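Local coordinates for uncharacterized protein TP-0789 domain-containing protein (Desulfovibrio piger ATCC 29098, PDB 4Z48) that is of unknown function but belongs to the LolA-like family, whose best-known members sort outer-membrane lipoproteins, and so may bind a lipidated or other hydrophobic partner, at residues 180-185 / 189-194; 108-113 / 123-128; 36-41 / 212-217; 151-156 / 175-180. One frame throughout, in Å; residues are numbered along the deposited sequence.

The four contacts lie in or beside the antiparallel strands of a LolA-like fold. Interactions 1 and 4 both use strand 177-184 and share Ala180, with centres 11 Å apart; interactions 1 and 3 meet where strand 189-201 lies beside strand 204-214, and there Lys192 O is 2.9 Å from Glu213 N. The loop of interaction 2 ties two of them together. Asp123 OD2 makes a 2.6 Å salt bridge to Lys191 NZ of interaction 1. Farther along, Leu127 O lies 2.8 Å from Arg153 NH1, and Asp128 OD1 forms a 3.0 Å salt bridge with Arg177 NH1, both in interaction 4. Interactions 3 and 4 are farthest apart, about 23 Å between centres.

Interaction 1 of 4, residues 180-185 / 189-194; sequences ADYYDK and LVKKLF
Tyr182 makes three of the five backbone bonds between 180-185 and 189-194. Its N-H donates to Lys191 O (2.8 Å, nearly straight at 170°), while its carbonyl takes two donors: Val190 N at 2.8 Å and Lys191 N, longer at 3.3 Å. Ala180 and Leu193 close the other end with a reciprocal pair, Leu193 N to Ala180 O (2.8 Å) and Ala180 N to Leu193 O (3.0 Å).

The apolar contacts fall on both faces. On the face of Ala180, Tyr182, Lys191 and Leu193, the Leu193 CD1 methyl sits squarely over the Tyr182 ring, 3.6 Å from its centroid, a CH-pi contact; CD2 reaches the phenol end, 3.4 Å from Tyr182 OH. On the other face, Leu189 CG stands anti to its backbone N (chi1 -177°), which brings CD1 over the Tyr183 ring, offset toward the rim and 4.2 Å from the centroid.

Of the charged groups, Lys191 carries its amine away from Tyr182 to a salt bridge with Asp123, and Asp184 pairs with Arg188 in the turn. With Val190 and Lys191 both opposite Tyr182, this is an antiparallel beta hairpin carrying a classic beta bulge.

Interaction 2 of 4, residues 108-113 / 123-128; sequences SSKFAS and DIQNLD
Lys110 and Gln125 are the one pair that meets here, crossing at about a right angle between two parts of the long connection from strand 101-104 to strand 133-143. The first segment opens with a 3-10 turn: Ser108 O accepts from Phe111 N at 3.0 Å, and Ser109 O from Ala112 N at 3.1 Å. Ser109 O also takes the side-chain amide of Asn121.

Lys110 comes next. Its chain bends at CB-CG (chi2 -74°) and then runs extended, which lays the aliphatic end alongside the amide of Gln125. As modelled, NZ is 3.0 Å from Gln125 NE2, but the amide is probably turned over, so the identity of the atom facing the lysine is doubtful. The amine has a firmer partner in Asp90 O, to which it is hydrogen-bonded.

Phe111 turns away from 123-128, one ring face resting on Ser108 CA, and its carbonyl accepts from Ser120 OG. Ala112 pairs with Asn121 through the backbone, and Ser113 OG bonds to Ser117 O. Beyond Gln125, Asn126 OD1 accepts from Asp128 N (2.9 Å), making an Asx turn.

Met92 of strand 91-96 touches both Lys110 and Gln125, and strand 77-82 meets Gln125 through Val80 and Ser82, while Leu127 and Asp123 pack on Tyr182 of strand 177-184.

Interaction 3 of 4, residues 36-41 / 212-217; sequences INRGGK and VERPRE
Arg38 reaches across to Arg214 and Glu217 with the two terminal nitrogens of its guanidinium. NH2 stops 3.0 Å from Arg214 NH2, two donors at close quarters with their guanidinium planes 79° apart; Arg214 NH2 lies at the edge of the Arg38 group, near its plane. NH1, the other branch, is 3.0 Å from Glu217 O. The carboxylate of Glu217 stays farther off, with OE1 4.4 Å from Arg38 NH1, beyond a salt bridge, yet its charge probably eases the arginine pair.

Glu217 also lies against Arg214 within their own segment. Its chain bends at CB-CG (chi2 -57°), and CG is centred 3.6 Å above the plane of the Arg214 guanidinium. A backbone bond from Glu217 N to Arg214 O (3.1 Å) folds the chain there, and a salt bridge to Asp118 holds Arg214 at NE and brings a second negative charge nearby.

Strand 219-230 runs between the two strands, and Ser219 touches the Arg38 side chain. Arg38 itself leaves from the mouth of a type I' turn, Arg38 to Lys41, with Gly39 and Gly40 at positive phi: a tight two-residue beta hairpin at the protein surface, facing the connection to strand 219-230.

Interaction 4 of 4, residues 151-156 / 175-180; sequences LERTPK and LLRLRA
Arg153 and Arg177 meet through side chains alone among the antiparallel strands of this LolA-like fold; strand 163-171 lies between 146-155 and 177-184 in strand order, and Arg177 stands just before the corner the chain turns at Leu178. Following Arg153 outward, CB already points toward 175-180 but is still 7.0 Å from Arg177 NH2. CG sits between the backbone N and the carbonyl carbon (chi1 79°), and from there the chain runs fully extended, bringing CD to 5.0 Å from Arg177 NH2. NE, at 4.5 Å from the same nitrogen, spends its hydrogen on Gln166 OE1 of the intervening strand. At CZ the gap to Arg177 NH2 is 3.7 Å, and the guanidinium also makes a cation-pi contact with Tyr133.

Arg177 comes in at about a right angle, also extended as far as NE, with the two guanidinium planes 53° apart. Two like charges this close in a buried place call for compensation, and the surroundings supply it: Arg177 NH1 has a salt bridge to Asp128, Arg177 NH2 a hydrogen bond to Gln168 OE1, and Arg153 NH1 one to Leu127 O. These acceptors probably offset much of the repulsion, while Met19 of helix 8-20 packs on Arg177. The closest approach is Arg153 NH1 to Arg177 NH2, 3.2 Å between two donors, with Arg153 NH2 standing 4.0 Å from that same Arg177 NH2.

Interaction 1 of 4, residues 180-185 / 189-194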
# COMPACT_ATOMS: atom_id res chain seq x y z
N ALA A 180 12.14 0.65 -1.17
CA ALA A 180 11.96 1.39 0.08
C ALA A 180 12.39 0.55 1.28
O ALA A 180 12.23 -0.68 1.29
CB ALA A 180 10.55 1.91 0.25
N ASP A 181 13.02 1.22 2.24
CA ASP A 181 13.44 0.63 3.50
C ASP A 181 12.61 1.21 4.59
O ASP A 181 12.47 2.43 4.65
CB ASP A 181 14.93 0.86 3.76
CG ASP A 181 15.87 0.04 2.89
OD1 ASP A 181 15.40 -0.91 2.24
OD2 ASP A 181 17.08 0.37 2.85
N TYR A 182 12.00 0.35 5.44
CA TYR A 182 11.14 0.75 6.56
C TYR A 182 11.83 0.46 7.87
O TYR A 182 12.40 -0.62 8.04
CB TYR A 182 9.77 0.03 6.53
CG TYR A 182 8.77 0.43 5.46
CD1 TYR A 182 9.14 1.26 4.40
CD2 TYR A 182 7.49 -0.11 5.45
CE1 TYR A 182 8.23 1.58 3.39
CE2 TYR A 182 6.56 0.24 4.47
CZ TYR A 182 6.94 1.07 3.43
OH TYR A 182 6.01 1.37 2.45
N TYR A 183 11.76 1.42 8.80
CA TYR A 183 12.40 1.35 10.10
C TYR A 183 11.36 1.36 11.22
O TYR A 183 10.36 2.07 11.12
CB TYR A 183 13.39 2.51 10.24
CG TYR A 183 14.57 2.35 9.29
CD1 TYR A 183 14.51 2.86 7.99
CD2 TYR A 183 15.69 1.63 9.66
CE1 TYR A 183 15.58 2.70 7.10
CE2 TYR A 183 16.77 1.46 8.79
CZ TYR A 183 16.69 1.97 7.50
OH TYR A 183 17.75 1.76 6.65
N ASP A 184 11.60 0.56 12.26
CA ASP A 184 10.68 0.43 13.39
C ASP A 184 10.97 1.54 14.43
O ASP A 184 11.88 2.35 14.22
CB ASP A 184 10.72 -0.99 14.03
CG ASP A 184 11.99 -1.44 14.75
OD1 ASP A 184 12.87 -0.58 15.01
OD2 ASP A 184 12.10 -2.65 15.07
N LYS A 185 10.22 1.54 15.56
CA LYS A 185 10.37 2.57 16.61
C LYS A 185 11.71 2.48 17.35
O LYS A 185 12.05 3.40 18.11
CB LYS A 185 9.21 2.51 17.63
CG LYS A 185 7.82 2.66 17.03
CD LYS A 185 7.55 4.02 16.47
CE LYS A 185 6.17 4.44 16.85
NZ LYS A 185 5.50 5.11 15.71
N LEU A 189 15.88 -1.80 10.93
CA LEU A 189 15.32 -2.12 9.61
C LEU A 189 14.29 -3.25 9.74
O LEU A 189 14.66 -4.38 10.07
CB LEU A 189 16.44 -2.52 8.63
CG LEU A 189 16.00 -2.81 7.19
CD1 LEU A 189 15.49 -1.55 6.50
CD2 LEU A 189 17.14 -3.40 6.41
N VAL A 190 13.00 -2.92 9.56
CA VAL A 190 11.91 -3.90 9.77
C VAL A 190 11.40 -4.48 8.43
O VAL A 190 10.96 -5.65 8.38
CB VAL A 190 10.75 -3.33 10.67
CG1 VAL A 190 10.01 -2.17 10.01
CG2 VAL A 190 9.76 -4.42 11.06
N LYS A 191 11.43 -3.68 7.35
CA LYS A 191 10.96 -4.17 6.06
C LYS A 191 11.75 -3.60 4.92
O LYS A 191 12.13 -2.41 4.94
CB LYS A 191 9.45 -3.87 5.81
CG LYS A 191 8.49 -4.27 6.85
CD LYS A 191 7.11 -4.31 6.27
CE LYS A 191 6.23 -4.67 7.41
NZ LYS A 191 4.82 -4.72 7.00
N LYS A 192 11.97 -4.44 3.90
CA LYS A 192 12.61 -4.04 2.64
C LYS A 192 11.58 -4.28 1.52
O LYS A 192 11.08 -5.39 1.39
CB LYS A 192 13.93 -4.81 2.36
CG LYS A 192 15.07 -4.55 3.33
CD LYS A 192 16.40 -4.94 2.69
CE LYS A 192 17.19 -5.97 3.47
NZ LYS A 192 18.59 -6.13 2.97
N LEU A 193 11.24 -3.23 0.77
CA LEU A 193 10.28 -3.31 -0.32
C LEU A 193 10.98 -3.11 -1.64
O LEU A 193 11.86 -2.26 -1.76
CB LEU A 193 9.17 -2.27 -0.17
CG LEU A 193 8.18 -2.42 1.00
CD1 LEU A 193 8.84 -2.06 2.34
CD2 LEU A 193 6.99 -1.48 0.79
N PHE A 194 10.60 -3.94 -2.63
CA PHE A 194 11.10 -3.90 -3.99
C PHE A 194 9.92 -3.81 -4.90
O PHE A 194 9.08 -4.71 -4.92
CB PHE A 194 11.95 -5.14 -4.32
CG PHE A 194 13.14 -5.36 -3.41
CD1 PHE A 194 13.00 -6.07 -2.22
CD2 PHE A 194 14.38 -4.82 -3.72
CE1 PHE A 194 14.09 -6.28 -1.38
CE2 PHE A 194 15.48 -5.03 -2.88
CZ PHE A 194 15.32 -5.75 -1.71

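Interaction 2 of 4, residues 108-113 / 123-128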
# COMPACT_ATOMS: atom_id res chain seq x y z
N SER A 108 -3.69 -0.27 17.24
CA SER A 108 -2.49 -1.10 17.09
C SER A 108 -2.75 -2.36 16.25
O SER A 108 -1.81 -2.97 15.75
CB SER A 108 -1.94 -1.47 18.46
OG SER A 108 -2.86 -2.32 19.12
N SER A 109 -4.04 -2.76 16.07
CA SER A 109 -4.34 -3.90 15.20
C SER A 109 -3.86 -3.63 13.74
O SER A 109 -3.51 -4.57 13.04
CB SER A 109 -5.82 -4.25 15.21
OG SER A 109 -6.29 -4.49 16.53
N LYS A 110 -3.78 -2.35 13.33
CA LYS A 110 -3.26 -1.91 12.03
C LYS A 110 -1.80 -2.38 11.80
O LYS A 110 -1.37 -2.44 10.65
CB LYS A 110 -3.28 -0.36 11.92
CG LYS A 110 -4.65 0.30 12.00
CD LYS A 110 -5.50 0.14 10.75
CE LYS A 110 -6.60 1.17 10.84
NZ LYS A 110 -7.55 1.04 9.73
N PHE A 111 -1.04 -2.67 12.88
CA PHE A 111 0.37 -3.04 12.73
C PHE A 111 0.58 -4.52 12.55
O PHE A 111 1.71 -4.91 12.27
CB PHE A 111 1.22 -2.57 13.93
CG PHE A 111 0.97 -1.19 14.47
CD1 PHE A 111 0.60 -0.15 13.63
CD2 PHE A 111 1.17 -0.92 15.82
CE1 PHE A 111 0.33 1.12 14.15
CE2 PHE A 111 0.95 0.37 16.33
CZ PHE A 111 0.53 1.38 15.50
N ALA A 112 -0.48 -5.33 12.75
CA ALA A 112 -0.48 -6.77 12.61
C ALA A 112 -0.36 -7.19 11.15
O ALA A 112 -0.64 -6.42 10.23
CB ALA A 112 -1.77 -7.36 13.23
N SER A 113 0.11 -8.42 10.95
CA SER A 113 0.29 -9.03 9.65
C SER A 113 -1.00 -9.04 8.84
O SER A 113 -2.07 -9.32 9.39
CB SER A 113 0.78 -10.46 9.81
OG SER A 113 0.99 -11.00 8.51
N ASP A 123 -0.19 -1.20 5.78
CA ASP A 123 0.44 -1.14 4.46
C ASP A 123 -0.59 -1.17 3.32
O ASP A 123 -0.26 -0.79 2.19
CB ASP A 123 1.44 -2.29 4.29
CG ASP A 123 2.62 -2.24 5.24
OD1 ASP A 123 2.99 -1.13 5.66
OD2 ASP A 123 3.20 -3.29 5.52
N ILE A 124 -1.84 -1.61 3.61
CA ILE A 124 -2.95 -1.73 2.67
C ILE A 124 -3.69 -0.38 2.45
O ILE A 124 -4.38 -0.24 1.46
CB ILE A 124 -3.89 -2.88 3.16
CG1 ILE A 124 -3.17 -4.26 3.13
CG2 ILE A 124 -5.22 -2.93 2.46
CD1 ILE A 124 -2.31 -4.56 1.95
N GLN A 125 -3.49 0.62 3.31
CA GLN A 125 -4.08 1.96 3.11
C GLN A 125 -3.26 2.81 2.10
O GLN A 125 -2.23 2.34 1.61
CB GLN A 125 -4.17 2.71 4.44
CG GLN A 125 -4.97 1.97 5.51
CD GLN A 125 -4.59 2.38 6.91
OE1 GLN A 125 -3.54 3.00 7.16
NE2 GLN A 125 -5.41 1.99 7.85
N ASN A 126 -3.69 4.08 1.84
CA ASN A 126 -3.07 5.05 0.93
C ASN A 126 -1.58 5.20 1.22
O ASN A 126 -1.19 5.61 2.31
CB ASN A 126 -3.79 6.42 1.03
CG ASN A 126 -3.38 7.50 0.05
OD1 ASN A 126 -2.50 7.34 -0.81
ND2 ASN A 126 -4.01 8.66 0.16
N LEU A 127 -0.75 4.81 0.23
CA LEU A 127 0.71 4.88 0.32
C LEU A 127 1.24 6.32 0.11
O LEU A 127 2.38 6.61 0.48
CB LEU A 127 1.35 3.90 -0.71
CG LEU A 127 2.88 3.70 -0.77
CD1 LEU A 127 3.47 3.29 0.56
CD2 LEU A 127 3.26 2.66 -1.81
N ASP A 128 0.40 7.23 -0.45
CA ASP A 128 0.86 8.58 -0.75
C ASP A 128 0.01 9.70 -0.08
O ASP A 128 -0.35 10.68 -0.74
CB ASP A 128 0.93 8.77 -2.28
CG ASP A 128 2.03 7.95 -2.95
OD1 ASP A 128 3.22 8.35 -2.83
OD2 ASP A 128 1.70 6.92 -3.57

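Interaction 3 of 4, residues 36-41 / 212-217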
# COMPACT_ATOMS: atom_id res chain seq x y z
N ILE A 36 3.83 -16.14 -0.05
CA ILE A 36 4.52 -15.88 1.21
C ILE A 36 5.48 -17.02 1.52
O ILE A 36 5.02 -18.18 1.69
CB ILE A 36 3.47 -15.70 2.35
CG1 ILE A 36 2.35 -14.72 1.94
CG2 ILE A 36 4.18 -15.22 3.63
CD1 ILE A 36 1.05 -14.85 2.74
N ASN A 37 6.78 -16.71 1.65
CA ASN A 37 7.79 -17.74 1.92
C ASN A 37 8.39 -17.58 3.31
O ASN A 37 8.99 -16.57 3.61
CB ASN A 37 8.89 -17.71 0.86
CG ASN A 37 9.82 -18.92 0.85
OD1 ASN A 37 10.52 -19.23 1.83
ND2 ASN A 37 9.90 -19.58 -0.30
N ARG A 38 8.28 -18.62 4.11
CA ARG A 38 8.81 -18.61 5.47
C ARG A 38 9.49 -19.96 5.76
O ARG A 38 8.80 -20.95 5.98
CB ARG A 38 7.66 -18.33 6.47
CG ARG A 38 8.09 -18.27 7.94
CD ARG A 38 6.90 -18.11 8.89
NE ARG A 38 6.24 -16.81 8.79
CZ ARG A 38 6.79 -15.65 9.16
NH1 ARG A 38 8.02 -15.62 9.65
NH2 ARG A 38 6.12 -14.52 9.02
N GLY A 39 10.82 -19.99 5.71
CA GLY A 39 11.63 -21.19 5.94
C GLY A 39 11.40 -22.32 4.95
O GLY A 39 11.44 -23.49 5.32
N GLY A 40 11.13 -21.97 3.69
CA GLY A 40 10.82 -22.94 2.64
C GLY A 40 9.35 -23.29 2.54
O GLY A 40 8.90 -23.83 1.52
N LYS A 41 8.58 -22.99 3.61
CA LYS A 41 7.13 -23.18 3.66
C LYS A 41 6.51 -22.02 2.89
O LYS A 41 6.96 -20.88 3.03
CB LYS A 41 6.60 -23.26 5.11
CG LYS A 41 7.00 -24.50 5.90
CD LYS A 41 6.28 -24.52 7.27
CE LYS A 41 6.81 -25.56 8.23
NZ LYS A 41 6.20 -26.90 8.02
N VAL A 212 8.27 -8.03 -0.72
CA VAL A 212 8.33 -7.40 0.59
C VAL A 212 9.02 -8.38 1.53
O VAL A 212 8.54 -9.51 1.69
CB VAL A 212 6.92 -7.00 1.11
CG1 VAL A 212 7.01 -6.31 2.47
CG2 VAL A 212 6.19 -6.11 0.08
N GLU A 213 10.13 -7.97 2.13
CA GLU A 213 10.95 -8.80 2.99
C GLU A 213 10.94 -8.29 4.42
O GLU A 213 10.99 -7.09 4.67
CB GLU A 213 12.42 -8.81 2.49
CG GLU A 213 12.67 -9.36 1.09
CD GLU A 213 14.10 -9.18 0.58
OE1 GLU A 213 14.94 -8.61 1.32
OE2 GLU A 213 14.39 -9.64 -0.54
N ARG A 214 10.81 -9.21 5.36
CA ARG A 214 10.93 -8.90 6.79
C ARG A 214 12.16 -9.64 7.24
O ARG A 214 12.09 -10.86 7.46
CB ARG A 214 9.65 -9.27 7.59
CG ARG A 214 8.55 -8.21 7.38
CD ARG A 214 7.40 -8.40 8.33
NE ARG A 214 6.84 -9.75 8.21
CZ ARG A 214 6.02 -10.31 9.09
NH1 ARG A 214 5.68 -9.68 10.21
NH2 ARG A 214 5.54 -11.53 8.87
N PRO A 215 13.34 -8.96 7.24
CA PRO A 215 14.59 -9.65 7.60
C PRO A 215 14.56 -10.26 9.02
O PRO A 215 15.17 -11.31 9.24
CB PRO A 215 15.66 -8.55 7.49
CG PRO A 215 14.90 -7.23 7.57
CD PRO A 215 13.58 -7.53 6.91
N ARG A 216 13.83 -9.64 9.96
CA ARG A 216 13.77 -10.12 11.36
C ARG A 216 12.84 -11.35 11.49
O ARG A 216 12.97 -12.09 12.47
CB ARG A 216 13.32 -8.98 12.30
CG ARG A 216 14.29 -7.77 12.25
CD ARG A 216 13.87 -6.54 13.07
NE ARG A 216 13.33 -6.86 14.40
CZ ARG A 216 14.05 -7.09 15.49
NH1 ARG A 216 15.38 -7.06 15.44
NH2 ARG A 216 13.46 -7.38 16.64
N GLU A 217 11.93 -11.58 10.51
CA GLU A 217 11.01 -12.73 10.55
C GLU A 217 11.48 -13.90 9.71
O GLU A 217 10.90 -14.99 9.81
CB GLU A 217 9.59 -12.32 10.10
CG GLU A 217 8.99 -11.20 10.93
CD GLU A 217 8.89 -11.46 12.42
OE1 GLU A 217 8.36 -12.53 12.81
OE2 GLU A 217 9.34 -10.59 13.20

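Interaction 4 of 4, residues 151-156 / 175-180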
# COMPACT_ATOMS: atom_id res chain seq x y z
N LEU A 151 14.34 9.77 -1.18
CA LEU A 151 13.37 10.56 -0.41
C LEU A 151 13.07 9.90 0.90
O LEU A 151 12.51 8.79 0.91
CB LEU A 151 12.04 10.71 -1.21
CG LEU A 151 10.96 11.62 -0.55
CD1 LEU A 151 11.48 13.05 -0.37
CD2 LEU A 151 9.69 11.65 -1.39
N GLU A 152 13.44 10.55 2.00
CA GLU A 152 13.13 10.06 3.32
C GLU A 152 11.84 10.69 3.78
O GLU A 152 11.64 11.89 3.56
CB GLU A 152 14.25 10.38 4.34
CG GLU A 152 15.56 9.64 4.10
CD GLU A 152 16.54 9.65 5.26
OE1 GLU A 152 16.16 10.06 6.39
OE2 GLU A 152 17.69 9.21 5.05
N ARG A 153 10.98 9.90 4.41
CA ARG A 153 9.75 10.45 4.98
C ARG A 153 9.59 9.91 6.40
O ARG A 153 9.87 8.76 6.65
CB ARG A 153 8.52 10.21 4.09
CG ARG A 153 7.88 8.85 4.12
CD ARG A 153 6.64 8.84 3.28
NE ARG A 153 6.04 7.51 3.28
CZ ARG A 153 5.02 7.15 2.52
NH1 ARG A 153 4.48 8.00 1.66
NH2 ARG A 153 4.54 5.91 2.59
N THR A 154 9.26 10.81 7.33
CA THR A 154 9.10 10.50 8.75
C THR A 154 7.65 10.81 9.09
O THR A 154 7.18 11.89 8.74
CB THR A 154 10.12 11.32 9.59
OG1 THR A 154 11.43 11.02 9.14
CG2 THR A 154 10.07 10.99 11.06
N PRO A 155 6.93 9.93 9.81
CA PRO A 155 5.55 10.26 10.16
C PRO A 155 5.51 11.45 11.11
O PRO A 155 6.36 11.58 12.00
CB PRO A 155 5.03 8.99 10.84
CG PRO A 155 6.25 8.30 11.37
CD PRO A 155 7.31 8.59 10.32
N LYS A 156 4.55 12.34 10.88
CA LYS A 156 4.32 13.49 11.76
C LYS A 156 3.95 13.00 13.15
O LYS A 156 3.34 11.92 13.29
CB LYS A 156 3.19 14.37 11.20
CG LYS A 156 3.60 15.12 9.95
CD LYS A 156 2.63 16.23 9.62
CE LYS A 156 3.12 17.04 8.44
NZ LYS A 156 2.05 17.93 7.94
N LEU A 175 8.15 8.57 -11.41
CA LEU A 175 7.79 9.04 -10.05
C LEU A 175 7.21 7.89 -9.21
O LEU A 175 6.59 8.12 -8.17
CB LEU A 175 6.89 10.30 -10.06
CG LEU A 175 7.56 11.50 -10.77
CD1 LEU A 175 6.62 12.71 -10.90
CD2 LEU A 175 8.86 11.89 -10.07
N LEU A 176 7.44 6.64 -9.66
CA LEU A 176 7.05 5.45 -8.91
C LEU A 176 8.21 5.03 -8.04
O LEU A 176 9.35 5.16 -8.47
CB LEU A 176 6.66 4.29 -9.85
CG LEU A 176 5.33 4.43 -10.61
CD1 LEU A 176 5.06 3.17 -11.43
CD2 LEU A 176 4.16 4.73 -9.66
N ARG A 177 7.94 4.44 -6.87
CA ARG A 177 9.01 3.89 -6.03
C ARG A 177 9.64 2.70 -6.74
O ARG A 177 8.92 1.94 -7.40
CB ARG A 177 8.42 3.39 -4.69
CG ARG A 177 7.84 4.49 -3.82
CD ARG A 177 6.95 3.95 -2.68
NE ARG A 177 6.60 5.08 -1.79
CZ ARG A 177 5.58 5.92 -2.00
NH1 ARG A 177 4.77 5.75 -3.04
NH2 ARG A 177 5.36 6.93 -1.17
N LEU A 178 10.96 2.54 -6.61
CA LEU A 178 11.71 1.39 -7.08
C LEU A 178 12.04 0.50 -5.88
O LEU A 178 11.95 -0.72 -5.97
CB LEU A 178 12.98 1.84 -7.82
CG LEU A 178 13.97 0.78 -8.28
CD1 LEU A 178 13.42 -0.03 -9.43
CD2 LEU A 178 15.26 1.42 -8.73
N ARG A 179 12.33 1.10 -4.73
CA ARG A 179 12.71 0.40 -3.53
C ARG A 179 12.37 1.28 -2.32
O ARG A 179 12.30 2.52 -2.45
CB ARG A 179 14.24 0.08 -3.61
CG ARG A 179 14.97 -0.32 -2.33
CD ARG A 179 16.42 -0.73 -2.57
NE ARG A 179 17.30 0.41 -2.89
CZ ARG A 179 18.63 0.40 -2.79
NH1 ARG A 179 19.26 -0.69 -2.37
NH2 ARG A 179 19.33 1.47 -3.11
N ALA A 180 12.14 0.65 -1.17
CA ALA A 180 11.96 1.39 0.08
C ALA A 180 12.39 0.55 1.28
O ALA A 180 12.23 -0.68 1.29
CB ALA A 180 10.55 1.91 0.25